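Local coordinates for chitin-binding type-4 domain-containing protein (Photorhabdus laumondii subsp. laumondii, PDB 6T5Z), which acts as a copper-dependent lytic polysaccharide monooxygenase of family AA10 and probably cleaves chitin by oxidation, at residues A[63-67]-A[68-72]; A[73-77]-A[78-82]; A[129-132]-A[133-136]. All coordinates share one frame; numbering follows the deposited sequence.

All three contacts are local and lie along one chain in series. Contact 1 (63-72) is partly buried and sits in the loop before strand 73-76. It is mainly polar, with bonds to backbone carbonyls and a tryptophan edge. Contact 2 (73-82) follows directly and is a surface contact where the chain passes from one sheet to the other. Two waters and one isoleucine pair join its sides. Contact 3 (129-136) is partly buried and leads into strand 133-139, with one hydroxyl bond and one apolar touch. Contacts 2 and 3 share the antiparallel sheet, where Asn136 N probably bonds to Phe82 O. Contacts 1 and 3 lie on opposite sides of the chain's centre.

Contact 1. Residues A[63-67]-A[68-72]; sequences DAQTE and DRWKK
Ala64 to Trp70, Thr66 to Asp68 and Glu67 to Lys72 make a local, largely polar contact round a turn. It lies in the loop between strands 36-38 and 73-76. Residues 66-69 form a type I beta turn, with Glu67 and Asp68 at its corners. Its backbone bond, from Arg69 N to Thr66 O, is weak. Thr66 OG1 gives its proton to Asp68 OD2 at 2.7 Å and meets the carboxylate from above its plane. The hydroxyl can do so because OG1 sits between the backbone N and the carbonyl carbon, chi1 69°. The Trp70 indole turns its edge to Ala64, before the turn. Its NE1 bonds to Ala64 O at 2.9 Å. The oxygen is in the ring plane, while NE1 stands 41° out of the carbonyl plane. Ala64 CB meets the same ring rim at CZ2, 4.2 Å away. Over one face of the indole, Arg69 CG sits 3.3 Å above the plane. The Arg69 guanidinium bonds to Met23 O. Lys72 bends at its last torsion and brings NZ to Glu67 O at 2.7 Å. NZ also bonds to Trp70 O at 2.9 Å. One water joins Thr66 O, Trp70 N and Lys72 NZ. The ammonium thus has two carbonyls, a water and a cation-pi contact with Tyr147. These bonds tie the turn to the chain before strand 73-76. The charge probably polarises both carbonyls.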
loop_
_atom_site.group_PDB
_atom_site.type_symbol
_atom_site.label_atom_id
_atom_site.label_comp_id
_atom_site.label_asym_id
_atom_site.label_seq_id
_atom_site.Cartn_x
_atom_site.Cartn_y
_atom_site.Cartn_z
ATOM N N ASP A 63 6.163 10.447 0.617
ATOM C CA ASP A 63 5.719 10.787 1.963
ATOM C C ASP A 63 4.958 12.099 2.018
ATOM O O ASP A 63 4.399 12.435 3.068
ATOM C CB ASP A 63 6.924 10.816 2.907
ATOM C CG ASP A 63 7.511 9.443 3.121
ATOM O OD1 ASP A 63 6.725 8.463 3.162
ATOM O OD2 ASP A 63 8.749 9.330 3.230
ATOM N N ALA A 64 4.922 12.851 0.921
ATOM C CA ALA A 64 4.083 14.036 0.880
ATOM C C ALA A 64 2.640 13.622 1.119
ATOM O O ALA A 64 2.210 12.560 0.663
ATOM C CB ALA A 64 4.222 14.728 -0.477
ATOM N N GLN A 65 1.890 14.449 1.850
ATOM C CA GLN A 65 0.490 14.132 2.136
ATOM C C GLN A 65 -0.317 15.427 2.150
ATOM O O GLN A 65 -0.247 16.214 3.101
ATOM C CB GLN A 65 0.341 13.367 3.447
ATOM C CG GLN A 65 -1.058 12.798 3.645
ATOM C CD GLN A 65 -1.522 11.972 2.461
ATOM O OE1 GLN A 65 -0.883 10.984 2.088
ATOM N NE2 GLN A 65 -2.634 12.375 1.861
ATOM N N THR A 66 -1.059 15.653 1.069
ATOM C CA THR A 66 -2.065 16.704 0.981
ATOM C C THR A 66 -3.251 16.124 0.228
ATOM O O THR A 66 -3.133 15.108 -0.460
ATOM C CB THR A 66 -1.571 17.967 0.245
ATOM O OG1 THR A 66 -1.401 17.660 -1.145
ATOM C CG2 THR A 66 -0.249 18.472 0.815
ATOM N N GLU A 67 -4.404 16.781 0.364
ATOM C CA GLU A 67 -5.574 16.376 -0.411
ATOM C C GLU A 67 -5.313 16.433 -1.913
ATOM O O GLU A 67 -5.886 15.641 -2.669
ATOM C CB GLU A 67 -6.771 17.260 -0.068
ATOM C CG GLU A 67 -7.350 16.984 1.307
ATOM C CD GLU A 67 -8.451 17.961 1.680
ATOM O OE1 GLU A 67 -8.145 18.995 2.314
ATOM O OE2 GLU A 67 -9.623 17.702 1.318
ATOM N N ASP A 68 -4.452 17.349 -2.355
ATOM C CA ASP A 68 -4.250 17.615 -3.774
ATOM C C ASP A 68 -3.161 16.763 -4.411
ATOM O O ASP A 68 -3.093 16.704 -5.644
ATOM C CB ASP A 68 -3.908 19.108 -3.995
ATOM C CG ASP A 68 -2.930 19.660 -2.943
ATOM O OD1 ASP A 68 -3.399 20.235 -1.933
ATOM O OD2 ASP A 68 -1.699 19.525 -3.123
ATOM N N ARG A 69 -2.330 16.083 -3.613
ATOM C CA ARG A 69 -1.056 15.585 -4.133
ATOM C C ARG A 69 -1.229 14.390 -5.060
ATOM O O ARG A 69 -0.553 14.294 -6.093
ATOM C CB ARG A 69 -0.130 15.222 -2.974
ATOM C CG ARG A 69 1.195 14.618 -3.427
ATOM C CD ARG A 69 2.100 15.695 -4.006
ATOM N NE ARG A 69 3.347 15.155 -4.540
ATOM C CZ ARG A 69 3.480 14.630 -5.755
ATOM N NH1 ARG A 69 2.433 14.539 -6.570
ATOM N NH2 ARG A 69 4.667 14.195 -6.162
ATOM N N TRP A 70 -2.065 13.427 -4.674
ATOM C CA TRP A 70 -2.026 12.105 -5.272
ATOM C C TRP A 70 -3.273 11.821 -6.094
ATOM O O TRP A 70 -4.381 12.217 -5.726
ATOM C CB TRP A 70 -1.869 11.032 -4.190
ATOM C CG TRP A 70 -0.627 11.232 -3.357
ATOM C CD1 TRP A 70 -0.571 11.512 -2.020
ATOM C CD2 TRP A 70 0.730 11.207 -3.818
ATOM N NE1 TRP A 70 0.734 11.642 -1.617
ATOM C CE2 TRP A 70 1.554 11.450 -2.700
ATOM C CE3 TRP A 70 1.330 10.978 -5.065
ATOM C CZ2 TRP A 70 2.949 11.481 -2.794
ATOM C CZ3 TRP A 70 2.716 11.005 -5.155
ATOM C CH2 TRP A 70 3.505 11.271 -4.029
ATOM N N LYS A 71 -3.073 11.120 -7.207
ATOM C CA LYS A 71 -4.190 10.644 -8.003
ATOM C C LYS A 71 -4.899 9.532 -7.241
ATOM O O LYS A 71 -4.254 8.616 -6.728
ATOM C CB LYS A 71 -3.681 10.135 -9.346
ATOM C CG LYS A 71 -4.699 9.348 -10.144
ATOM C CD LYS A 71 -5.719 10.258 -10.789
ATOM C CE LYS A 71 -6.651 9.457 -11.705
ATOM N NZ LYS A 71 -7.390 8.383 -10.970
ATOM N N LYS A 72 -6.222 9.621 -7.154
ATOM C CA LYS A 72 -7.015 8.708 -6.347
ATOM C C LYS A 72 -7.788 7.745 -7.242
ATOM O O LYS A 72 -8.443 8.163 -8.199
ATOM C CB LYS A 72 -7.968 9.492 -5.442
ATOM C CG LYS A 72 -7.230 10.463 -4.520
ATOM C CD LYS A 72 -8.097 11.544 -3.909
ATOM C CE LYS A 72 -7.230 12.547 -3.151
ATOM N NZ LYS A 72 -6.444 13.414 -4.103
HETATM O O HOH W 1 -3.839 13.181 -2.329
#

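Contact 2. Residues A[73-77]-A[78-82]; sequences IPITA and GEIEF
Ile75 and Ile80 make the apolar touch across this bend. Their CD1 methyls meet at 3.7 Å, tip to tip, although the two side chains run at a slant to each other. With CG1 between the backbone N and the carbonyl carbon (chi1 56°) and the chain extended beyond, Ile75 points CD1 at Ile80. Ile80 CG1 is instead opposite its own backbone N, which carries CD1 across to Ile75. CG1 of Ile80 also rests 4.0 Å above one face of the Phe82 ring, offset toward its rim.

The polar part runs through water. No direct hydrogen bond joins 73-77 to 78-82. Two waters bridge the same two carbonyls, Thr76 O and Glu79 O. One donates to Thr76 O at 2.8 Å and to Glu79 O at 2.9 Å. The other is 3.2 Å from Thr76 O and 2.8 Å from Glu79 O. Thr76 O and Glu79 O are 4.3 Å apart and both acceptors, so the waters supply the protons that join them.

The backbone turns at Ala77 and Gly78. Gly78 has phi 120° and psi -141°, a conformation that glycine adopts readily, since it has no CB to press on Ala77 O. Strand 73-76 then pairs with strand 161-172, while strand 79-86 lies between strands 2-6 and 133-139. This short link between two sheets is a beta arch, at the surface of the immunoglobulin-like beta-sandwich of AA10 enzymes.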
loop_
_atom_site.group_PDB
_atom_site.type_symbol
_atom_site.label_atom_id
_atom_site.label_comp_id
_atom_site.label_asym_id
_atom_site.label_seq_id
_atom_site.Cartn_x
_atom_site.Cartn_y
_atom_site.Cartn_z
ATOM N N ILE A 73 -7.734 6.463 -6.915
ATOM C CA ILE A 73 -8.522 5.469 -7.643
ATOM C C ILE A 73 -9.947 5.519 -7.108
ATOM O O ILE A 73 -10.149 5.381 -5.891
ATOM C CB ILE A 73 -7.945 4.048 -7.477
ATOM C CG1 ILE A 73 -6.444 4.008 -7.806
ATOM C CG2 ILE A 73 -8.722 3.065 -8.331
ATOM C CD1 ILE A 73 -6.104 4.407 -9.247
ATOM N N PRO A 74 -10.957 5.701 -7.958
ATOM C CA PRO A 74 -12.345 5.641 -7.481
ATOM C C PRO A 74 -12.776 4.206 -7.216
ATOM O O PRO A 74 -12.631 3.331 -8.071
ATOM C CB PRO A 74 -13.150 6.262 -8.629
ATOM C CG PRO A 74 -12.277 6.101 -9.851
ATOM C CD PRO A 74 -10.846 6.090 -9.382
ATOM N N ILE A 75 -13.327 3.972 -6.024
ATOM C CA ILE A 75 -13.820 2.656 -5.642
ATOM C C ILE A 75 -15.119 2.819 -4.865
ATOM O O ILE A 75 -15.378 3.850 -4.244
ATOM C CB ILE A 75 -12.791 1.855 -4.805
ATOM C CG1 ILE A 75 -12.373 2.628 -3.564
ATOM C CG2 ILE A 75 -11.564 1.504 -5.629
ATOM C CD1 ILE A 75 -11.542 1.788 -2.585
ATOM N N THR A 76 -15.958 1.789 -4.920
ATOM C CA THR A 76 -17.193 1.765 -4.151
ATOM C C THR A 76 -16.998 0.893 -2.920
ATOM O O THR A 76 -16.366 -0.167 -2.989
ATOM C CB THR A 76 -18.366 1.249 -4.989
ATOM O OG1 THR A 76 -18.583 2.130 -6.095
ATOM C CG2 THR A 76 -19.643 1.191 -4.153
ATOM N N ALA A 77 -17.518 1.363 -1.790
ATOM C CA ALA A 77 -17.376 0.635 -0.539
ATOM C C ALA A 77 -17.957 -0.767 -0.664
ATOM O O ALA A 77 -18.901 -1.020 -1.425
ATOM C CB ALA A 77 -18.056 1.385 0.608
ATOM N N GLY A 78 -17.363 -1.692 0.089
ATOM C CA GLY A 78 -17.760 -3.084 0.076
ATOM C C GLY A 78 -16.599 -3.964 -0.347
ATOM O O GLY A 78 -15.449 -3.718 0.023
ATOM N N GLU A 79 -16.914 -4.974 -1.145
ATOM C CA GLU A 79 -15.889 -5.903 -1.584
ATOM C C GLU A 79 -14.874 -5.200 -2.484
ATOM O O GLU A 79 -15.207 -4.285 -3.250
ATOM C CB GLU A 79 -16.536 -7.091 -2.297
ATOM C CG GLU A 79 -17.334 -7.968 -1.333
ATOM C CD GLU A 79 -17.895 -9.220 -1.977
ATOM O OE1 GLU A 79 -17.919 -9.295 -3.224
ATOM O OE2 GLU A 79 -18.317 -10.129 -1.234
ATOM N N ILE A 80 -13.617 -5.623 -2.358
ATOM C CA ILE A 80 -12.502 -5.052 -3.115
ATOM C C ILE A 80 -11.455 -6.144 -3.289
ATOM O O ILE A 80 -11.247 -6.971 -2.395
ATOM C CB ILE A 80 -11.926 -3.806 -2.403
ATOM C CG1 ILE A 80 -10.762 -3.193 -3.177
ATOM C CG2 ILE A 80 -11.482 -4.147 -0.983
ATOM C CD1 ILE A 80 -10.403 -1.777 -2.687
ATOM N N GLU A 81 -10.805 -6.155 -4.448
ATOM C CA GLU A 81 -9.734 -7.090 -4.756
ATOM C C GLU A 81 -8.453 -6.314 -5.005
ATOM O O GLU A 81 -8.461 -5.311 -5.732
ATOM C CB GLU A 81 -10.056 -7.934 -6.003
ATOM C CG GLU A 81 -11.233 -8.878 -5.853
ATOM C CD GLU A 81 -11.338 -9.838 -7.018
ATOM O OE1 GLU A 81 -10.580 -9.674 -8.001
ATOM O OE2 GLU A 81 -12.174 -10.761 -6.951
ATOM N N PHE A 82 -7.351 -6.793 -4.436
ATOM C CA PHE A 82 -6.026 -6.233 -4.656
ATOM C C PHE A 82 -5.195 -7.204 -5.481
ATOM O O PHE A 82 -5.124 -8.395 -5.160
ATOM C CB PHE A 82 -5.329 -5.943 -3.324
ATOM C CG PHE A 82 -6.088 -4.999 -2.446
ATOM C CD1 PHE A 82 -6.958 -5.480 -1.484
ATOM C CD2 PHE A 82 -5.957 -3.626 -2.598
ATOM C CE1 PHE A 82 -7.660 -4.626 -0.677
ATOM C CE2 PHE A 82 -6.669 -2.754 -1.786
ATOM C CZ PHE A 82 -7.518 -3.261 -0.812
HETATM O O HOH W 2 -14.115 -1.628 -3.814
HETATM O O HOH W 3 -17.490 -2.940 -4.037
#

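Contact 3. Residues A[129-132]-A[133-136]; sequences MPSS and RVIN
Pro130 and Ser131 meet Arg133 and Val134 where a loop enters strand 133-139, an outermost strand of the three-stranded sheet in the LPMO beta-sandwich. The contact is local.

Its apolar part is the approach of Pro130 CB to Val134 CG2, 3.9 Å apart. Val134 CG2 lies beside the backbone N and anti to the carbonyl carbon, which turns it back toward the loop. The same methyl comes within 3.8 Å of Ser131 O. Both Pro130 and Val134 are buried, and Trp95 and Tyr125 touch both of them. The side chain of Pro130 is about 6 Å from that of the copper ligand His90 and about 10 Å from the copper itself. The apolar touch lies near the copper site, beyond direct contact with the metal.

The backbone part belongs to the sheet. Ser132, Val134 and Asn136 make backbone hydrogen bonds with Ile86, Trp84 and Phe82 of strand 79-86. Outside the sheet, Gln89, next to His90 in sequence, donates from side-chain NE2 to Pro130 O. On the exposed side, the Arg133 guanidinium reaches Gln83 OE1.

The hydroxyl part is one bond. Arg133 falls between the residues paired with strand 79-86, and its carbonyl is taken up by the loop instead. Ser131 OG, held between its backbone N and carbonyl carbon (chi1 58°), donates to Arg133 O at 2.8 Å, standing 42° out of the carbonyl plane with a C=O...OG angle of 136°.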
loop_
_atom_site.group_PDB
_atom_site.type_symbol
_atom_site.label_atom_id
_atom_site.label_comp_id
_atom_site.label_asym_id
_atom_site.label_seq_id
_atom_site.Cartn_x
_atom_site.Cartn_y
_atom_site.Cartn_z
ATOM N N MET A 129 5.484 -20.386 -1.727
ATOM C CA MET A 129 5.977 -19.552 -2.816
ATOM C C MET A 129 4.794 -19.066 -3.645
ATOM O O MET A 129 4.020 -19.893 -4.143
ATOM C CB MET A 129 6.953 -20.353 -3.681
ATOM C CG MET A 129 7.677 -19.552 -4.767
ATOM S SD MET A 129 8.848 -18.352 -4.080
ATOM C CE MET A 129 10.029 -19.457 -3.333
ATOM N N PRO A 130 4.607 -17.758 -3.812
ATOM C CA PRO A 130 3.455 -17.265 -4.566
ATOM C C PRO A 130 3.690 -17.384 -6.062
ATOM O O PRO A 130 4.820 -17.488 -6.537
ATOM C CB PRO A 130 3.369 -15.793 -4.150
ATOM C CG PRO A 130 4.813 -15.408 -3.949
ATOM C CD PRO A 130 5.504 -16.661 -3.409
ATOM N N SER A 131 2.590 -17.362 -6.804
ATOM C CA SER A 131 2.693 -17.222 -8.245
ATOM C C SER A 131 3.162 -15.802 -8.582
ATOM O O SER A 131 3.371 -14.956 -7.703
ATOM C CB SER A 131 1.359 -17.554 -8.910
ATOM O OG SER A 131 0.323 -16.715 -8.432
ATOM N N SER A 132 3.316 -15.528 -9.876
ATOM C CA SER A 132 3.873 -14.249 -10.300
ATOM C C SER A 132 2.842 -13.123 -10.325
ATOM O O SER A 132 3.217 -11.952 -10.473
ATOM C CB SER A 132 4.523 -14.420 -11.672
ATOM O OG SER A 132 5.605 -15.335 -11.561
ATOM N N ARG A 133 1.561 -13.450 -10.196
ATOM C CA ARG A 133 0.506 -12.465 -10.012
ATOM C C ARG A 133 -0.430 -13.011 -8.944
ATOM O O ARG A 133 -0.805 -14.187 -8.989
ATOM C CB ARG A 133 -0.233 -12.197 -11.328
ATOM C CG ARG A 133 -1.286 -11.115 -11.246
ATOM C CD ARG A 133 -1.757 -10.711 -12.639
ATOM N NE ARG A 133 -2.229 -11.871 -13.377
ATOM C CZ ARG A 133 -3.435 -12.413 -13.228
ATOM N NH1 ARG A 133 -4.303 -11.892 -12.366
ATOM N NH2 ARG A 133 -3.775 -13.473 -13.953
ATOM N N VAL A 134 -0.777 -12.174 -7.966
ATOM C CA VAL A 134 -1.524 -12.607 -6.791
ATOM C C VAL A 134 -2.723 -11.691 -6.604
ATOM O O VAL A 134 -2.604 -10.472 -6.746
ATOM C CB VAL A 134 -0.638 -12.595 -5.531
ATOM C CG1 VAL A 134 -1.498 -12.740 -4.276
ATOM C CG2 VAL A 134 0.404 -13.694 -5.618
ATOM N N ILE A 135 -3.880 -12.272 -6.295
ATOM C CA ILE A 135 -5.088 -11.503 -6.016
ATOM C C ILE A 135 -5.586 -11.831 -4.612
ATOM O O ILE A 135 -5.767 -13.004 -4.267
ATOM C CB ILE A 135 -6.187 -11.763 -7.064
ATOM C CG1 ILE A 135 -5.818 -11.116 -8.410
ATOM C CG2 ILE A 135 -7.515 -11.243 -6.573
ATOM C CD1 ILE A 135 -6.885 -11.266 -9.478
ATOM N N ASN A 136 -5.816 -10.795 -3.806
ATOM C CA ASN A 136 -6.386 -10.941 -2.467
ATOM C C ASN A 136 -7.787 -10.344 -2.456
ATOM O O ASN A 136 -7.960 -9.162 -2.772
ATOM C CB ASN A 136 -5.528 -10.243 -1.413
ATOM C CG ASN A 136 -4.075 -10.687 -1.440
ATOM O OD1 ASN A 136 -3.168 -9.855 -1.547
ATOM N ND2 ASN A 136 -3.849 -11.990 -1.329
#